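Local coordinates for protein glutamate racemase (Francisella tularensis subsp. tularensis, PDB 3OUT) that belongs to the Asp/Glu/hydantoin racemase family of two-domain alpha/beta enzymes and binds D-glutamic acid in a pocket of the fold, at residues Ile54-Ile66 with Thr79-Ala92. Residues are numbered along the deposited sequence; the frame is centred on the assembly and turned at random. Where two conformers were deposited one is given.
Sequences IQKFAAQTAKFLI and TISAIAKDIVQEIA. With DGL (D-glutamic acid), chain E.
Gln-55 reaches across to the kink of helix 79-92. Its CB lies by CG1 of Ile-87, and CG, set anti to the carbonyl carbon (chi1 -66°), turns toward CG2 of Ile-83, 3.9 Å away. The extended chain carries CD past CG1 of Ile-87 at 3.8 Å, and OE1 stays beside that isoleucine's CG1 and CD1. NE2 gives a hydrogen bond to O of Ile-83 (2.9 Å), nearly straight at 171°; the acceptor lies in the plane of Gln-55's own amide, while NE2 is tilted somewhat from the carbonyl plane. In a regular helix this carbonyl would accept from N of Ile-87; at the kink that bond is missing, and a long amide side chain suits the place by supplying an N-H.

Small residues let the backbones approach, axes 8.8 Å apart and crossing at -53°. CB of Ala-58 presses tightly on CB of Ala-84 at 3.5 Å. Ile-91 is a knob among Ala-59, Ala-62, Lys-63 and Ile-66: CD1 rests 3.7 Å from CB of Ala-59 and CG2 meets CB of Ala-62, alanines leaving room for the branched side chain, while the aliphatic part of Lys-63 lines the hole. CD1 of Ile-54 touches CG2 of Thr-79 at 3.7 Å; OG1 of Thr-79 gives a hydrogen bond to OE1 of D-glutamic acid (2.7 Å) and also bonds to the hydroxyls of Thr-119 and Thr-122.

Both helices pack against the six-stranded parallel sheet, where Ile-80, Val-88 and Leu-65 touch Phe-13. The chemistry implies an apolar seam in which one amide serves the kink's carbonyl, and the threonine turns its methyl into the packing and its hydroxyl into a polar network including the ligand.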
loop_
_atom_site.group_PDB
_atom_site.type_symbol
_atom_site.label_atom_id
_atom_site.label_comp_id
_atom_site.label_asym_id
_atom_site.label_seq_id
_atom_site.Cartn_x
_atom_site.Cartn_y
_atom_site.Cartn_z
ATOM N N ILE B 54 -9.300 -5.938 -4.242
ATOM C CA ILE B 54 -8.612 -6.894 -5.099
ATOM C C ILE B 54 -8.272 -6.246 -6.425
ATOM O O ILE B 54 -7.144 -6.423 -6.914
ATOM C CB ILE B 54 -9.392 -8.207 -5.291
ATOM C CG1 ILE B 54 -9.463 -8.966 -3.936
ATOM C CG2 ILE B 54 -8.738 -9.041 -6.408
ATOM C CD1 ILE B 54 -10.546 -10.032 -3.877
ATOM N N GLN B 55 -9.199 -5.478 -7.004
ATOM C CA GLN B 55 -8.901 -4.761 -8.244
ATOM C C GLN B 55 -7.782 -3.732 -8.101
ATOM O O GLN B 55 -6.957 -3.615 -8.994
ATOM C CB GLN B 55 -10.143 -4.095 -8.850
ATOM C CG GLN B 55 -11.154 -5.093 -9.322
ATOM C CD GLN B 55 -12.266 -4.505 -10.181
ATOM O OE1 GLN B 55 -12.478 -3.298 -10.241
ATOM N NE2 GLN B 55 -12.928 -5.375 -10.938
ATOM N N LYS B 56 -7.784 -2.963 -7.008
ATOM C CA LYS B 56 -6.747 -1.994 -6.722
ATOM C C LYS B 56 -5.382 -2.674 -6.678
ATOM O O LYS B 56 -4.443 -2.234 -7.359
ATOM C CB LYS B 56 -7.032 -1.285 -5.382
ATOM C CG LYS B 56 -5.960 -0.257 -5.066
ATOM C CD LYS B 56 -6.163 0.362 -3.689
ATOM C CE LYS B 56 -5.098 1.456 -3.392
ATOM N NZ LYS B 56 -5.397 2.773 -4.124
ATOM N N PHE B 57 -5.280 -3.787 -5.934
ATOM C CA PHE B 57 -4.019 -4.497 -5.772
ATOM C C PHE B 57 -3.550 -5.061 -7.102
ATOM O O PHE B 57 -2.351 -4.932 -7.497
ATOM C CB PHE B 57 -4.202 -5.656 -4.791
ATOM C CG PHE B 57 -4.370 -5.269 -3.359
ATOM C CD1 PHE B 57 -4.212 -3.984 -2.906
ATOM C CD2 PHE B 57 -4.695 -6.288 -2.456
ATOM C CE1 PHE B 57 -4.356 -3.710 -1.557
ATOM C CE2 PHE B 57 -4.842 -6.025 -1.125
ATOM C CZ PHE B 57 -4.663 -4.735 -0.695
ATOM N N ALA B 58 -4.477 -5.658 -7.863
ATOM C CA ALA B 58 -4.107 -6.290 -9.152
ATOM C C ALA B 58 -3.630 -5.269 -10.173
ATOM O O ALA B 58 -2.714 -5.578 -10.945
ATOM C CB ALA B 58 -5.301 -7.062 -9.750
ATOM N N ALA B 59 -4.198 -4.059 -10.159
ATOM C CA ALA B 59 -3.718 -3.024 -11.091
ATOM C C ALA B 59 -2.245 -2.691 -10.809
ATOM O O ALA B 59 -1.467 -2.514 -11.721
ATOM C CB ALA B 59 -4.607 -1.777 -11.074
ATOM N N GLN B 60 -1.837 -2.675 -9.542
ATOM C CA GLN B 60 -0.472 -2.368 -9.201
ATOM C C GLN B 60 0.490 -3.450 -9.706
ATOM O O GLN B 60 1.502 -3.133 -10.334
ATOM C CB GLN B 60 -0.325 -2.221 -7.678
ATOM C CG GLN B 60 -1.143 -1.064 -7.060
ATOM C CD GLN B 60 -0.830 -0.958 -5.611
ATOM O OE1 GLN B 60 -1.241 -1.796 -4.834
ATOM N NE2 GLN B 60 -0.046 0.067 -5.226
ATOM N N THR B 61 0.168 -4.726 -9.449
ATOM C CA THR B 61 1.017 -5.851 -9.882
ATOM C C THR B 61 1.088 -5.859 -11.412
ATOM O O THR B 61 2.135 -6.084 -11.971
ATOM C CB THR B 61 0.512 -7.184 -9.364
ATOM O OG1 THR B 61 0.585 -7.147 -7.930
ATOM C CG2 THR B 61 1.366 -8.355 -9.888
ATOM N N ALA B 62 -0.017 -5.624 -12.077
ATOM C CA ALA B 62 -0.032 -5.582 -13.542
ATOM C C ALA B 62 0.925 -4.556 -14.076
ATOM O O ALA B 62 1.726 -4.848 -14.986
ATOM C CB ALA B 62 -1.462 -5.339 -14.101
ATOM N N LYS B 63 0.899 -3.352 -13.492
ATOM C CA LYS B 63 1.793 -2.299 -13.941
ATOM C C LYS B 63 3.249 -2.690 -13.689
ATOM O O LYS B 63 4.122 -2.418 -14.516
ATOM C CB LYS B 63 1.433 -0.955 -13.298
ATOM C CG LYS B 63 0.067 -0.492 -13.760
ATOM C CD LYS B 63 -0.464 0.699 -12.954
ATOM C CE LYS B 63 -1.914 0.992 -13.313
ATOM N NZ LYS B 63 -2.472 2.207 -12.537
ATOM N N PHE B 64 3.542 -3.289 -12.532
ATOM C CA PHE B 64 4.892 -3.725 -12.251
ATOM C C PHE B 64 5.355 -4.710 -13.315
ATOM O O PHE B 64 6.466 -4.604 -13.825
ATOM C CB PHE B 64 4.970 -4.370 -10.847
ATOM C CG PHE B 64 6.336 -4.851 -10.481
ATOM C CD1 PHE B 64 6.811 -6.057 -10.941
ATOM C CD2 PHE B 64 7.165 -4.067 -9.696
ATOM C CE1 PHE B 64 8.066 -6.489 -10.612
ATOM C CE2 PHE B 64 8.441 -4.498 -9.369
ATOM C CZ PHE B 64 8.879 -5.728 -9.822
ATOM N N LEU B 65 4.523 -5.679 -13.672
ATOM C CA LEU B 65 4.976 -6.693 -14.634
ATOM C C LEU B 65 5.181 -6.118 -16.025
ATOM O O LEU B 65 6.121 -6.505 -16.719
ATOM C CB LEU B 65 3.981 -7.855 -14.685
ATOM C CG LEU B 65 4.021 -8.796 -13.489
ATOM C CD1 LEU B 65 2.879 -9.794 -13.503
ATOM C CD2 LEU B 65 5.389 -9.528 -13.347
ATOM N N ILE B 66 4.291 -5.214 -16.432
ATOM C CA ILE B 66 4.383 -4.580 -17.755
ATOM C C ILE B 66 5.646 -3.724 -17.856
ATOM O O ILE B 66 6.303 -3.706 -18.894
ATOM C CB ILE B 66 3.097 -3.828 -18.123
ATOM C CG1 ILE B 66 1.942 -4.821 -18.309
ATOM C CG2 ILE B 66 3.316 -2.913 -19.372
ATOM C CD1 ILE B 66 2.041 -5.909 -19.439
ATOM N N THR B 79 -8.584 -16.045 -7.530
ATOM C CA THR B 79 -9.262 -14.895 -6.928
ATOM C C THR B 79 -9.016 -13.665 -7.806
ATOM O O THR B 79 -9.953 -12.974 -8.170
ATOM C CB THR B 79 -8.803 -14.646 -5.440
ATOM O OG1 THR B 79 -9.040 -15.824 -4.663
ATOM C CG2 THR B 79 -9.496 -13.425 -4.863
ATOM N N ILE B 80 -7.769 -13.418 -8.204
ATOM C CA ILE B 80 -7.478 -12.328 -9.163
ATOM C C ILE B 80 -8.162 -12.588 -10.512
ATOM O O ILE B 80 -8.764 -11.684 -11.086
ATOM C CB ILE B 80 -5.954 -12.138 -9.352
ATOM C CG1 ILE B 80 -5.305 -11.740 -8.022
ATOM C CG2 ILE B 80 -5.654 -11.048 -10.429
ATOM C CD1 ILE B 80 -3.739 -11.733 -8.043
ATOM N N SER B 81 -8.103 -13.823 -10.995
ATOM C CA SER B 81 -8.792 -14.135 -12.277
ATOM C C SER B 81 -10.295 -13.864 -12.238
ATOM O O SER B 81 -10.891 -13.421 -13.216
ATOM C CB SER B 81 -8.589 -15.602 -12.625
ATOM O OG SER B 81 -7.194 -15.919 -12.870
ATOM N N ALA B 82 -10.921 -14.203 -11.131
ATOM C CA ALA B 82 -12.348 -14.030 -10.955
ATOM C C ALA B 82 -12.802 -12.570 -10.985
ATOM O O ALA B 82 -13.899 -12.225 -11.472
ATOM C CB ALA B 82 -12.768 -14.619 -9.605
ATOM N N ILE B 83 -11.973 -11.713 -10.391
ATOM C CA ILE B 83 -12.382 -10.358 -10.029
ATOM C C ILE B 83 -11.691 -9.261 -10.811
ATOM O O ILE B 83 -12.302 -8.204 -11.015
ATOM C CB ILE B 83 -12.235 -10.151 -8.489
ATOM C CG1 ILE B 83 -13.314 -10.982 -7.791
ATOM C CG2 ILE B 83 -12.242 -8.668 -8.071
ATOM C CD1 ILE B 83 -13.013 -11.362 -6.317
ATOM N N ALA B 84 -10.458 -9.507 -11.265
ATOM C CA ALA B 84 -9.607 -8.477 -11.865
ATOM C C ALA B 84 -9.030 -8.807 -13.203
ATOM O O ALA B 84 -8.157 -8.075 -13.691
ATOM C CB ALA B 84 -8.457 -8.083 -10.856
ATOM N N LYS B 85 -9.538 -9.850 -13.885
ATOM C CA LYS B 85 -8.976 -10.213 -15.175
ATOM C C LYS B 85 -9.035 -9.053 -16.141
ATOM O O LYS B 85 -8.073 -8.801 -16.852
ATOM C CB LYS B 85 -9.709 -11.423 -15.774
ATOM C CG LYS B 85 -9.100 -11.980 -17.058
ATOM C CD LYS B 85 -9.852 -13.231 -17.518
ATOM C CE LYS B 85 -11.285 -12.974 -17.944
ATOM N NZ LYS B 85 -11.832 -14.154 -18.724
ATOM N N ASP B 86 -10.166 -8.346 -16.210
ATOM C CA ASP B 86 -10.295 -7.268 -17.176
ATOM C C ASP B 86 -9.396 -6.075 -16.859
ATOM O O ASP B 86 -8.851 -5.475 -17.779
ATOM C CB ASP B 86 -11.762 -6.828 -17.287
ATOM C CG ASP B 86 -12.637 -7.863 -18.015
ATOM O OD1 ASP B 86 -12.121 -8.836 -18.630
ATOM O OD2 ASP B 86 -13.868 -7.694 -17.963
ATOM N N ILE B 87 -9.255 -5.749 -15.572
ATOM C CA ILE B 87 -8.325 -4.720 -15.094
ATOM C C ILE B 87 -6.922 -5.051 -15.597
ATOM O O ILE B 87 -6.217 -4.194 -16.133
ATOM C CB ILE B 87 -8.297 -4.692 -13.524
ATOM C CG1 ILE B 87 -9.636 -4.132 -12.933
ATOM C CG2 ILE B 87 -7.081 -3.916 -12.991
ATOM C CD1 ILE B 87 -9.789 -2.673 -13.120
ATOM N N VAL B 88 -6.523 -6.317 -15.448
ATOM C CA VAL B 88 -5.162 -6.753 -15.857
ATOM C C VAL B 88 -4.985 -6.708 -17.381
ATOM O O VAL B 88 -3.979 -6.207 -17.872
ATOM C CB VAL B 88 -4.799 -8.163 -15.308
ATOM C CG1 VAL B 88 -3.410 -8.642 -15.836
ATOM C CG2 VAL B 88 -4.811 -8.149 -13.765
ATOM N N GLN B 89 -5.963 -7.249 -18.103
ATOM C CA GLN B 89 -5.979 -7.209 -19.566
ATOM C C GLN B 89 -5.873 -5.777 -20.122
ATOM O O GLN B 89 -5.145 -5.535 -21.101
ATOM C CB GLN B 89 -7.229 -7.954 -20.084
ATOM C CG GLN B 89 -7.060 -9.485 -20.040
ATOM C CD GLN B 89 -8.313 -10.301 -20.381
ATOM O OE1 GLN B 89 -9.413 -9.767 -20.565
ATOM N NE2 GLN B 89 -8.151 -11.617 -20.397
ATOM N N GLU B 90 -6.563 -4.831 -19.489
ATOM C CA GLU B 90 -6.594 -3.442 -19.940
ATOM C C GLU B 90 -5.222 -2.795 -19.805
ATOM O O GLU B 90 -4.781 -2.034 -20.666
ATOM C CB GLU B 90 -7.622 -2.636 -19.149
ATOM C CG GLU B 90 -7.903 -1.294 -19.764
ATOM C CD GLU B 90 -8.679 -1.418 -21.082
ATOM O OE1 GLU B 90 -8.393 -0.622 -22.001
ATOM O OE2 GLU B 90 -9.563 -2.310 -21.204
ATOM N N ILE B 91 -4.558 -3.084 -18.697
ATOM C CA ILE B 91 -3.181 -2.632 -18.487
ATOM C C ILE B 91 -2.176 -3.327 -19.413
ATOM O O ILE B 91 -1.253 -2.669 -19.901
ATOM C CB ILE B 91 -2.784 -2.807 -16.981
ATOM C CG1 ILE B 91 -3.627 -1.849 -16.153
ATOM C CG2 ILE B 91 -1.273 -2.550 -16.726
ATOM C CD1 ILE B 91 -3.725 -2.204 -14.667
ATOM N N ALA B 92 -2.353 -4.620 -19.647
ATOM C CA ALA B 92 -1.409 -5.369 -20.454
ATOM C C ALA B 92 -1.464 -4.945 -21.936
ATOM O O ALA B 92 -0.484 -5.103 -22.641
ATOM C CB ALA B 92 -1.639 -6.898 -20.296
HETATM N N DGL E . -3.406 -16.903 -2.616
HETATM C CA DGL E . -4.842 -17.083 -2.201
HETATM C C DGL E . -5.309 -15.906 -1.392
HETATM O O DGL E . -4.659 -14.837 -1.446
HETATM C CB DGL E . -5.812 -17.216 -3.368
HETATM C CG DGL E . -5.451 -18.293 -4.401
HETATM C CD DGL E . -6.544 -18.605 -5.404
HETATM O OE1 DGL E . -7.682 -18.126 -5.244
HETATM O OE2 DGL E . -6.248 -19.390 -6.349
HETATM O OXT DGL E . -6.375 -15.976 -0.734
#